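GAF domain/HD domain protein (Geobacter sulfurreducens, PDB 3EEA) is of unknown function but may have phosphatase activity, the part described here being the GAF domain of a protein that also carries an HD domain. Local coordinates at residues R23-L28 against V124-T129; K30-A35 against R105-L110. All blocks are in the same frame, centred on the assembly; numbering follows the deposited sequence.

Contact 1 (R23-L28 against V124-T129); sequences RLLRKL and VFMART
Flat groups take no part where Leu25 meets Val124 and Met126; the join is made by aliphatic branches and a thioether. The rings and guanidinium groups of the two segments are engaged elsewhere: the ring of Phe125 meets that of Tyr37, their planes at about 85°, and the guanidinium of Arg128 makes a cation-pi contact with Phe135. Leu25 reaches from the helix toward the strand and has a separate partner for each end of its side chain. Its CD1 branch is the one that faces Val124, with Leu25 CD1 4.3 Å from Val124 CG1, methyl to methyl. Nearer the backbone, Leu25 CB lies 4.2 Å from Met126 CE. That second touch depends on the shape of the methionine: the chain runs extended from CA to SD, and the turn about CG-SD (chi3 67°) brings CE to the base of Leu25. The contact is light, burying 114 Å² in all, and the backbones stand well apart, Leu25 CA being 9.2 Å from Met126 CA. All three residues are buried, and the touching atoms are all apolar. Ile34 of strand 33-39 touches both Leu25 and Val124. Val124 and Met126 look toward the helix, while the intervening Phe125 projects from the other face of the sheet into the ligand pocket. This is the helical side of the GAF fold, where helix 14-28 lies beside helix 137-158: Leu146 of the latter touches Leu25, and its Ile143 touches Met126. At the outer side of helix 14-28, Leu24 packs on His149 of the second subunit and Leu28 on the Leu28 of that subunit, which places the contact just behind the dimer interface.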
loop_
_atom_site.group_PDB
_atom_site.type_symbol
_atom_site.label_atom_id
_atom_site.label_comp_id
_atom_site.label_asym_id
_atom_site.label_seq_id
_atom_site.Cartn_x
_atom_site.Cartn_y
_atom_site.Cartn_z
ATOM N N ARG A 23 -2.620 -4.570 -8.288
ATOM C CA ARG A 23 -3.073 -3.323 -8.905
ATOM C C ARG A 23 -2.235 -2.118 -8.416
ATOM O O ARG A 23 -1.802 -1.235 -9.224
ATOM C CB ARG A 23 -4.549 -3.139 -8.558
ATOM C CG ARG A 23 -5.130 -1.848 -8.879
ATOM C CD ARG A 23 -6.603 -1.935 -8.540
ATOM N NE ARG A 23 -7.079 -0.662 -8.052
ATOM C CZ ARG A 23 -7.391 0.345 -8.843
ATOM N NH1 ARG A 23 -7.291 0.191 -10.164
ATOM N NH2 ARG A 23 -7.822 1.497 -8.320
ATOM N N LEU A 24 -2.050 -2.037 -7.105
ATOM C CA LEU A 24 -1.310 -0.915 -6.518
ATOM C C LEU A 24 0.148 -0.895 -6.983
ATOM O O LEU A 24 0.661 0.176 -7.338
ATOM C CB LEU A 24 -1.366 -0.957 -5.001
ATOM C CG LEU A 24 -0.823 0.260 -4.281
ATOM C CD1 LEU A 24 -1.539 1.520 -4.770
ATOM C CD2 LEU A 24 -0.935 0.056 -2.774
ATOM N N LEU A 25 0.807 -2.059 -6.990
ATOM C CA LEU A 25 2.185 -2.145 -7.493
ATOM C C LEU A 25 2.239 -1.644 -8.936
ATOM O O LEU A 25 3.139 -0.841 -9.248
ATOM C CB LEU A 25 2.762 -3.535 -7.428
ATOM C CG LEU A 25 3.002 -4.025 -6.010
ATOM C CD1 LEU A 25 3.245 -5.553 -6.098
ATOM C CD2 LEU A 25 4.157 -3.239 -5.337
ATOM N N ARG A 26 1.314 -2.099 -9.778
ATOM C CA ARG A 26 1.348 -1.661 -11.196
ATOM C C ARG A 26 1.153 -0.144 -11.383
ATOM O O ARG A 26 1.654 0.455 -12.360
ATOM C CB ARG A 26 0.387 -2.465 -12.055
ATOM C CG ARG A 26 1.008 -3.821 -12.347
ATOM C CD ARG A 26 0.195 -4.737 -13.236
ATOM N NE ARG A 26 -0.003 -4.280 -14.619
ATOM C CZ ARG A 26 0.880 -4.395 -15.613
ATOM N NH1 ARG A 26 2.073 -4.922 -15.422
ATOM N NH2 ARG A 26 0.568 -3.961 -16.819
ATOM N N LYS A 27 0.369 0.451 -10.507
ATOM C CA LYS A 27 0.146 1.893 -10.505
ATOM C C LYS A 27 1.330 2.685 -9.958
ATOM O O LYS A 27 1.535 3.867 -10.333
ATOM C CB LYS A 27 -1.087 2.209 -9.710
ATOM C CG LYS A 27 -2.365 1.785 -10.404
ATOM C CD LYS A 27 -3.507 2.322 -9.612
ATOM C CE LYS A 27 -4.798 1.752 -10.079
ATOM N NZ LYS A 27 -5.829 2.427 -9.264
ATOM N N LEU A 28 2.114 2.073 -9.079
ATOM C CA LEU A 28 3.232 2.791 -8.462
ATOM C C LEU A 28 4.566 2.605 -9.179
ATOM O O LEU A 28 5.451 3.434 -9.042
ATOM C CB LEU A 28 3.406 2.315 -7.001
ATOM C CG LEU A 28 2.288 2.805 -6.087
ATOM C CD1 LEU A 28 2.419 2.206 -4.711
ATOM C CD2 LEU A 28 2.252 4.374 -6.098
ATOM N N VAL A 124 6.612 -12.642 -5.129
ATOM C CA VAL A 124 6.078 -11.731 -6.156
ATOM C C VAL A 124 7.188 -11.509 -7.163
ATOM O O VAL A 124 8.291 -11.046 -6.793
ATOM C CB VAL A 124 5.643 -10.384 -5.543
ATOM C CG1 VAL A 124 5.130 -9.399 -6.614
ATOM C CG2 VAL A 124 4.575 -10.613 -4.474
ATOM N N PHE A 125 6.924 -11.832 -8.422
ATOM C CA PHE A 125 7.864 -11.542 -9.494
ATOM C C PHE A 125 7.324 -10.402 -10.373
ATOM O O PHE A 125 6.126 -10.365 -10.714
ATOM C CB PHE A 125 8.063 -12.759 -10.318
ATOM C CG PHE A 125 8.526 -13.969 -9.523
ATOM C CD1 PHE A 125 9.863 -14.140 -9.234
ATOM C CD2 PHE A 125 7.606 -14.887 -9.012
ATOM C CE1 PHE A 125 10.289 -15.257 -8.499
ATOM C CE2 PHE A 125 8.016 -16.009 -8.278
ATOM C CZ PHE A 125 9.358 -16.173 -8.001
ATOM N N MET A 126 8.187 -9.466 -10.694
ATOM C CA MET A 126 7.833 -8.276 -11.482
ATOM C C MET A 126 8.818 -8.205 -12.614
ATOM O O MET A 126 9.980 -8.509 -12.420
ATOM C CB MET A 126 7.908 -7.034 -10.626
ATOM C CG MET A 126 6.797 -7.069 -9.506
ATOM S SD MET A 126 6.824 -5.634 -8.457
ATOM C CE MET A 126 6.349 -4.351 -9.533
ATOM N N ALA A 127 8.323 -7.859 -13.807
ATOM C CA ALA A 127 9.142 -7.884 -15.006
ATOM C C ALA A 127 8.918 -6.621 -15.810
ATOM O O ALA A 127 7.805 -6.105 -15.863
ATOM C CB ALA A 127 8.783 -9.124 -15.885
ATOM N N ARG A 128 9.982 -6.166 -16.431
ATOM C CA ARG A 128 9.869 -5.271 -17.575
ATOM C C ARG A 128 10.950 -5.563 -18.624
ATOM O O ARG A 128 11.922 -6.311 -18.365
ATOM C CB ARG A 128 9.774 -3.801 -17.165
ATOM C CG ARG A 128 10.699 -3.333 -16.261
ATOM C CD ARG A 128 10.189 -1.997 -15.688
ATOM N NE ARG A 128 11.297 -1.292 -15.155
ATOM C CZ ARG A 128 11.308 -0.366 -14.195
ATOM N NH1 ARG A 128 12.485 0.102 -13.877
ATOM N NH2 ARG A 128 10.243 0.063 -13.548
ATOM N N THR A 129 10.743 -5.039 -19.840
ATOM C CA THR A 129 11.641 -5.390 -20.933
ATOM C C THR A 129 12.963 -4.767 -20.649
ATOM O O THR A 129 13.019 -3.704 -20.026
ATOM C CB THR A 129 11.092 -4.962 -22.300
ATOM O OG1 THR A 129 10.714 -3.583 -22.245
ATOM C CG2 THR A 129 9.858 -5.819 -22.637
#

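Contact 2 (K30-A35 against R105-L110)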
loop_
_atom_site.group_PDB
_atom_site.type_symbol
_atom_site.label_atom_id
_atom_site.label_comp_id
_atom_site.label_asym_id
_atom_site.label_seq_id
_atom_site.Cartn_x
_atom_site.Cartn_y
_atom_site.Cartn_z
ATOM N N LYS A 30 6.356 1.219 -12.891
ATOM C CA LYS A 30 6.156 0.781 -14.294
ATOM C C LYS A 30 6.659 -0.660 -14.455
ATOM O O LYS A 30 7.816 -0.986 -14.142
ATOM C CB LYS A 30 6.877 1.727 -15.275
ATOM C CG LYS A 30 6.244 3.107 -15.280
ATOM C CD LYS A 30 6.935 4.120 -16.229
ATOM C CE LYS A 30 6.223 5.503 -16.203
ATOM N NZ LYS A 30 6.900 6.508 -17.105
ATOM N N THR A 31 5.772 -1.535 -14.919
ATOM C CA THR A 31 6.096 -2.947 -15.065
ATOM C C THR A 31 5.353 -3.528 -16.271
ATOM O O THR A 31 4.263 -3.037 -16.637
ATOM C CB THR A 31 5.624 -3.746 -13.784
ATOM O OG1 THR A 31 4.187 -3.818 -13.757
ATOM C CG2 THR A 31 6.063 -3.080 -12.536
ATOM N N ARG A 32 5.918 -4.545 -16.902
ATOM C CA ARG A 32 5.194 -5.276 -17.933
ATOM C C ARG A 32 4.164 -6.242 -17.317
ATOM O O ARG A 32 2.987 -6.334 -17.742
ATOM C CB ARG A 32 6.204 -5.995 -18.776
ATOM C CG ARG A 32 5.664 -6.785 -19.940
ATOM C CD ARG A 32 6.779 -7.546 -20.559
ATOM N NE ARG A 32 6.291 -8.435 -21.600
ATOM C CZ ARG A 32 6.068 -8.050 -22.860
ATOM N NH1 ARG A 32 6.248 -6.776 -23.222
ATOM N NH2 ARG A 32 5.627 -8.934 -23.747
ATOM N N TRP A 33 4.605 -7.002 -16.330
ATOM C CA TRP A 33 3.695 -7.888 -15.633
ATOM C C TRP A 33 4.193 -8.222 -14.228
ATOM O O TRP A 33 5.350 -7.889 -13.880
ATOM C CB TRP A 33 3.488 -9.165 -16.410
ATOM C CG TRP A 33 4.649 -9.905 -16.859
ATOM C CD1 TRP A 33 5.030 -10.071 -18.183
ATOM C CD2 TRP A 33 5.505 -10.806 -16.093
ATOM N NE1 TRP A 33 6.099 -10.893 -18.260
ATOM C CE2 TRP A 33 6.421 -11.371 -17.008
ATOM C CE3 TRP A 33 5.640 -11.104 -14.724
ATOM C CZ2 TRP A 33 7.433 -12.257 -16.618
ATOM C CZ3 TRP A 33 6.657 -11.994 -14.320
ATOM C CH2 TRP A 33 7.557 -12.543 -15.268
ATOM N N ILE A 34 3.276 -8.794 -13.456
ATOM C CA ILE A 34 3.449 -9.245 -12.075
ATOM C C ILE A 34 2.856 -10.639 -11.936
ATOM O O ILE A 34 1.775 -10.921 -12.467
ATOM C CB ILE A 34 2.735 -8.302 -11.051
ATOM C CG1 ILE A 34 3.155 -6.865 -11.328
ATOM C CG2 ILE A 34 3.003 -8.783 -9.605
ATOM C CD1 ILE A 34 2.622 -5.774 -10.341
ATOM N N ALA A 35 3.603 -11.534 -11.303
ATOM C CA ALA A 35 3.192 -12.904 -11.103
ATOM C C ALA A 35 3.374 -13.266 -9.621
ATOM O O ALA A 35 4.496 -13.178 -9.113
ATOM C CB ALA A 35 4.018 -13.835 -11.991
ATOM N N ARG A 105 13.942 -14.067 -21.570
ATOM C CA ARG A 105 15.167 -13.531 -22.182
ATOM C C ARG A 105 15.124 -12.010 -22.471
ATOM O O ARG A 105 16.149 -11.355 -22.423
ATOM C CB ARG A 105 15.488 -14.285 -23.479
ATOM C CG ARG A 105 14.720 -13.781 -24.696
ATOM C CD ARG A 105 14.584 -14.823 -25.778
ATOM N NE ARG A 105 13.704 -14.309 -26.815
ATOM C CZ ARG A 105 12.377 -14.438 -26.840
ATOM N NH1 ARG A 105 11.712 -15.083 -25.877
ATOM N NH2 ARG A 105 11.703 -13.917 -27.855
ATOM N N ASN A 106 13.945 -11.462 -22.757
ATOM C CA ASN A 106 13.808 -10.024 -23.042
ATOM C C ASN A 106 13.508 -9.159 -21.826
ATOM O O ASN A 106 13.147 -7.956 -21.978
ATOM C CB ASN A 106 12.688 -9.774 -24.063
ATOM C CG ASN A 106 13.089 -10.125 -25.488
ATOM O OD1 ASN A 106 12.216 -10.383 -26.333
ATOM N ND2 ASN A 106 14.391 -10.144 -25.763
ATOM N N LEU A 107 13.632 -9.745 -20.628
ATOM C CA LEU A 107 13.087 -9.124 -19.409
ATOM C C LEU A 107 14.116 -8.895 -18.297
ATOM O O LEU A 107 15.092 -9.618 -18.206
ATOM C CB LEU A 107 11.915 -9.988 -18.897
ATOM C CG LEU A 107 10.717 -10.258 -19.819
ATOM C CD1 LEU A 107 9.736 -11.311 -19.224
ATOM C CD2 LEU A 107 9.904 -9.025 -20.161
ATOM N N CYS A 108 13.928 -7.821 -17.524
ATOM C CA CYS A 108 14.590 -7.608 -16.252
ATOM C C CYS A 108 13.581 -8.176 -15.228
ATOM O O CYS A 108 12.410 -7.786 -15.283
ATOM C CB CYS A 108 14.793 -6.100 -16.033
ATOM S SG CYS A 108 15.319 -5.716 -14.338
ATOM N N VAL A 109 14.006 -9.082 -14.338
ATOM C CA VAL A 109 13.054 -9.730 -13.381
ATOM C C VAL A 109 13.462 -9.534 -11.932
ATOM O O VAL A 109 14.596 -9.807 -11.537
ATOM C CB VAL A 109 12.804 -11.216 -13.671
ATOM C CG1 VAL A 109 11.791 -11.795 -12.629
ATOM C CG2 VAL A 109 12.339 -11.433 -15.146
ATOM N N LEU A 110 12.536 -8.963 -11.167
ATOM C CA LEU A 110 12.724 -8.763 -9.774
ATOM C C LEU A 110 11.900 -9.820 -9.024
ATOM O O LEU A 110 10.701 -9.948 -9.267
ATOM C CB LEU A 110 12.293 -7.370 -9.388
ATOM C CG LEU A 110 12.277 -7.026 -7.925
ATOM C CD1 LEU A 110 13.699 -6.914 -7.356
ATOM C CD2 LEU A 110 11.489 -5.709 -7.708
#
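The pocket of the GAF domain, occupied here by a PG6 molecule probably taken from the crystallisation liquor, is lined in part by Arg32, Trp33 and Leu107. Leu107 divides its two methyls between the other two. Leu107 CD2 lies 3.5 Å from Arg32 CD, against the aliphatic part of the arginine, and is also near NE. The other branch serves the tryptophan: Leu107 CD1 is 3.6 Å from Trp33 CZ2 and 3.8 Å from Trp33 NE1, with CE2, between those two atoms, a little farther off. Both side chains cross Leu107 at about a right angle. That two consecutive residues can reach one leucine is consistent with a classic beta bulge, in which Arg32 and Trp33 together face Ala127 of strand 119-129, the strand between those of the contact. Ala127 itself touches both Trp33 and Leu107, and its small side chain is consistent with their meeting across it. CG of Arg32 is anti to the backbone N (chi1 -178°), and the chain runs extended from CG to NE, carrying the guanidinium past Leu107; its NH2 makes a weak hydrogen bond to O6 of PG6. Replacing Leu107 with an alanine would probably open a gap between Arg32 and Trp33 and leave the indole and the arginine chain freer to shift in the pocket wall. Trp33 also touches Leu54, another residue of the pocket.

Contact 1 and contact 2 lie about 7 Å apart, centre to centre. Strand 119-129 of contact 1 runs between the two strands of contact 2, pairing with strand 33-39 along one edge and with strand 107-116 along the other. Probable backbone hydrogen bonds make both connections: Ala127 O to Arg32 N at 2.7 Å, and Arg128 O to Cys108 N at 2.6 Å. The two contacts use opposite faces of the sheet. Contact 1 seats helix 14-28 against the helical face, whereas contact 2 belongs to the ligand-pocket face. Phe125, in the strand segment of contact 1, joins Arg32, Trp33 and Leu107 of contact 2 in lining that pocket.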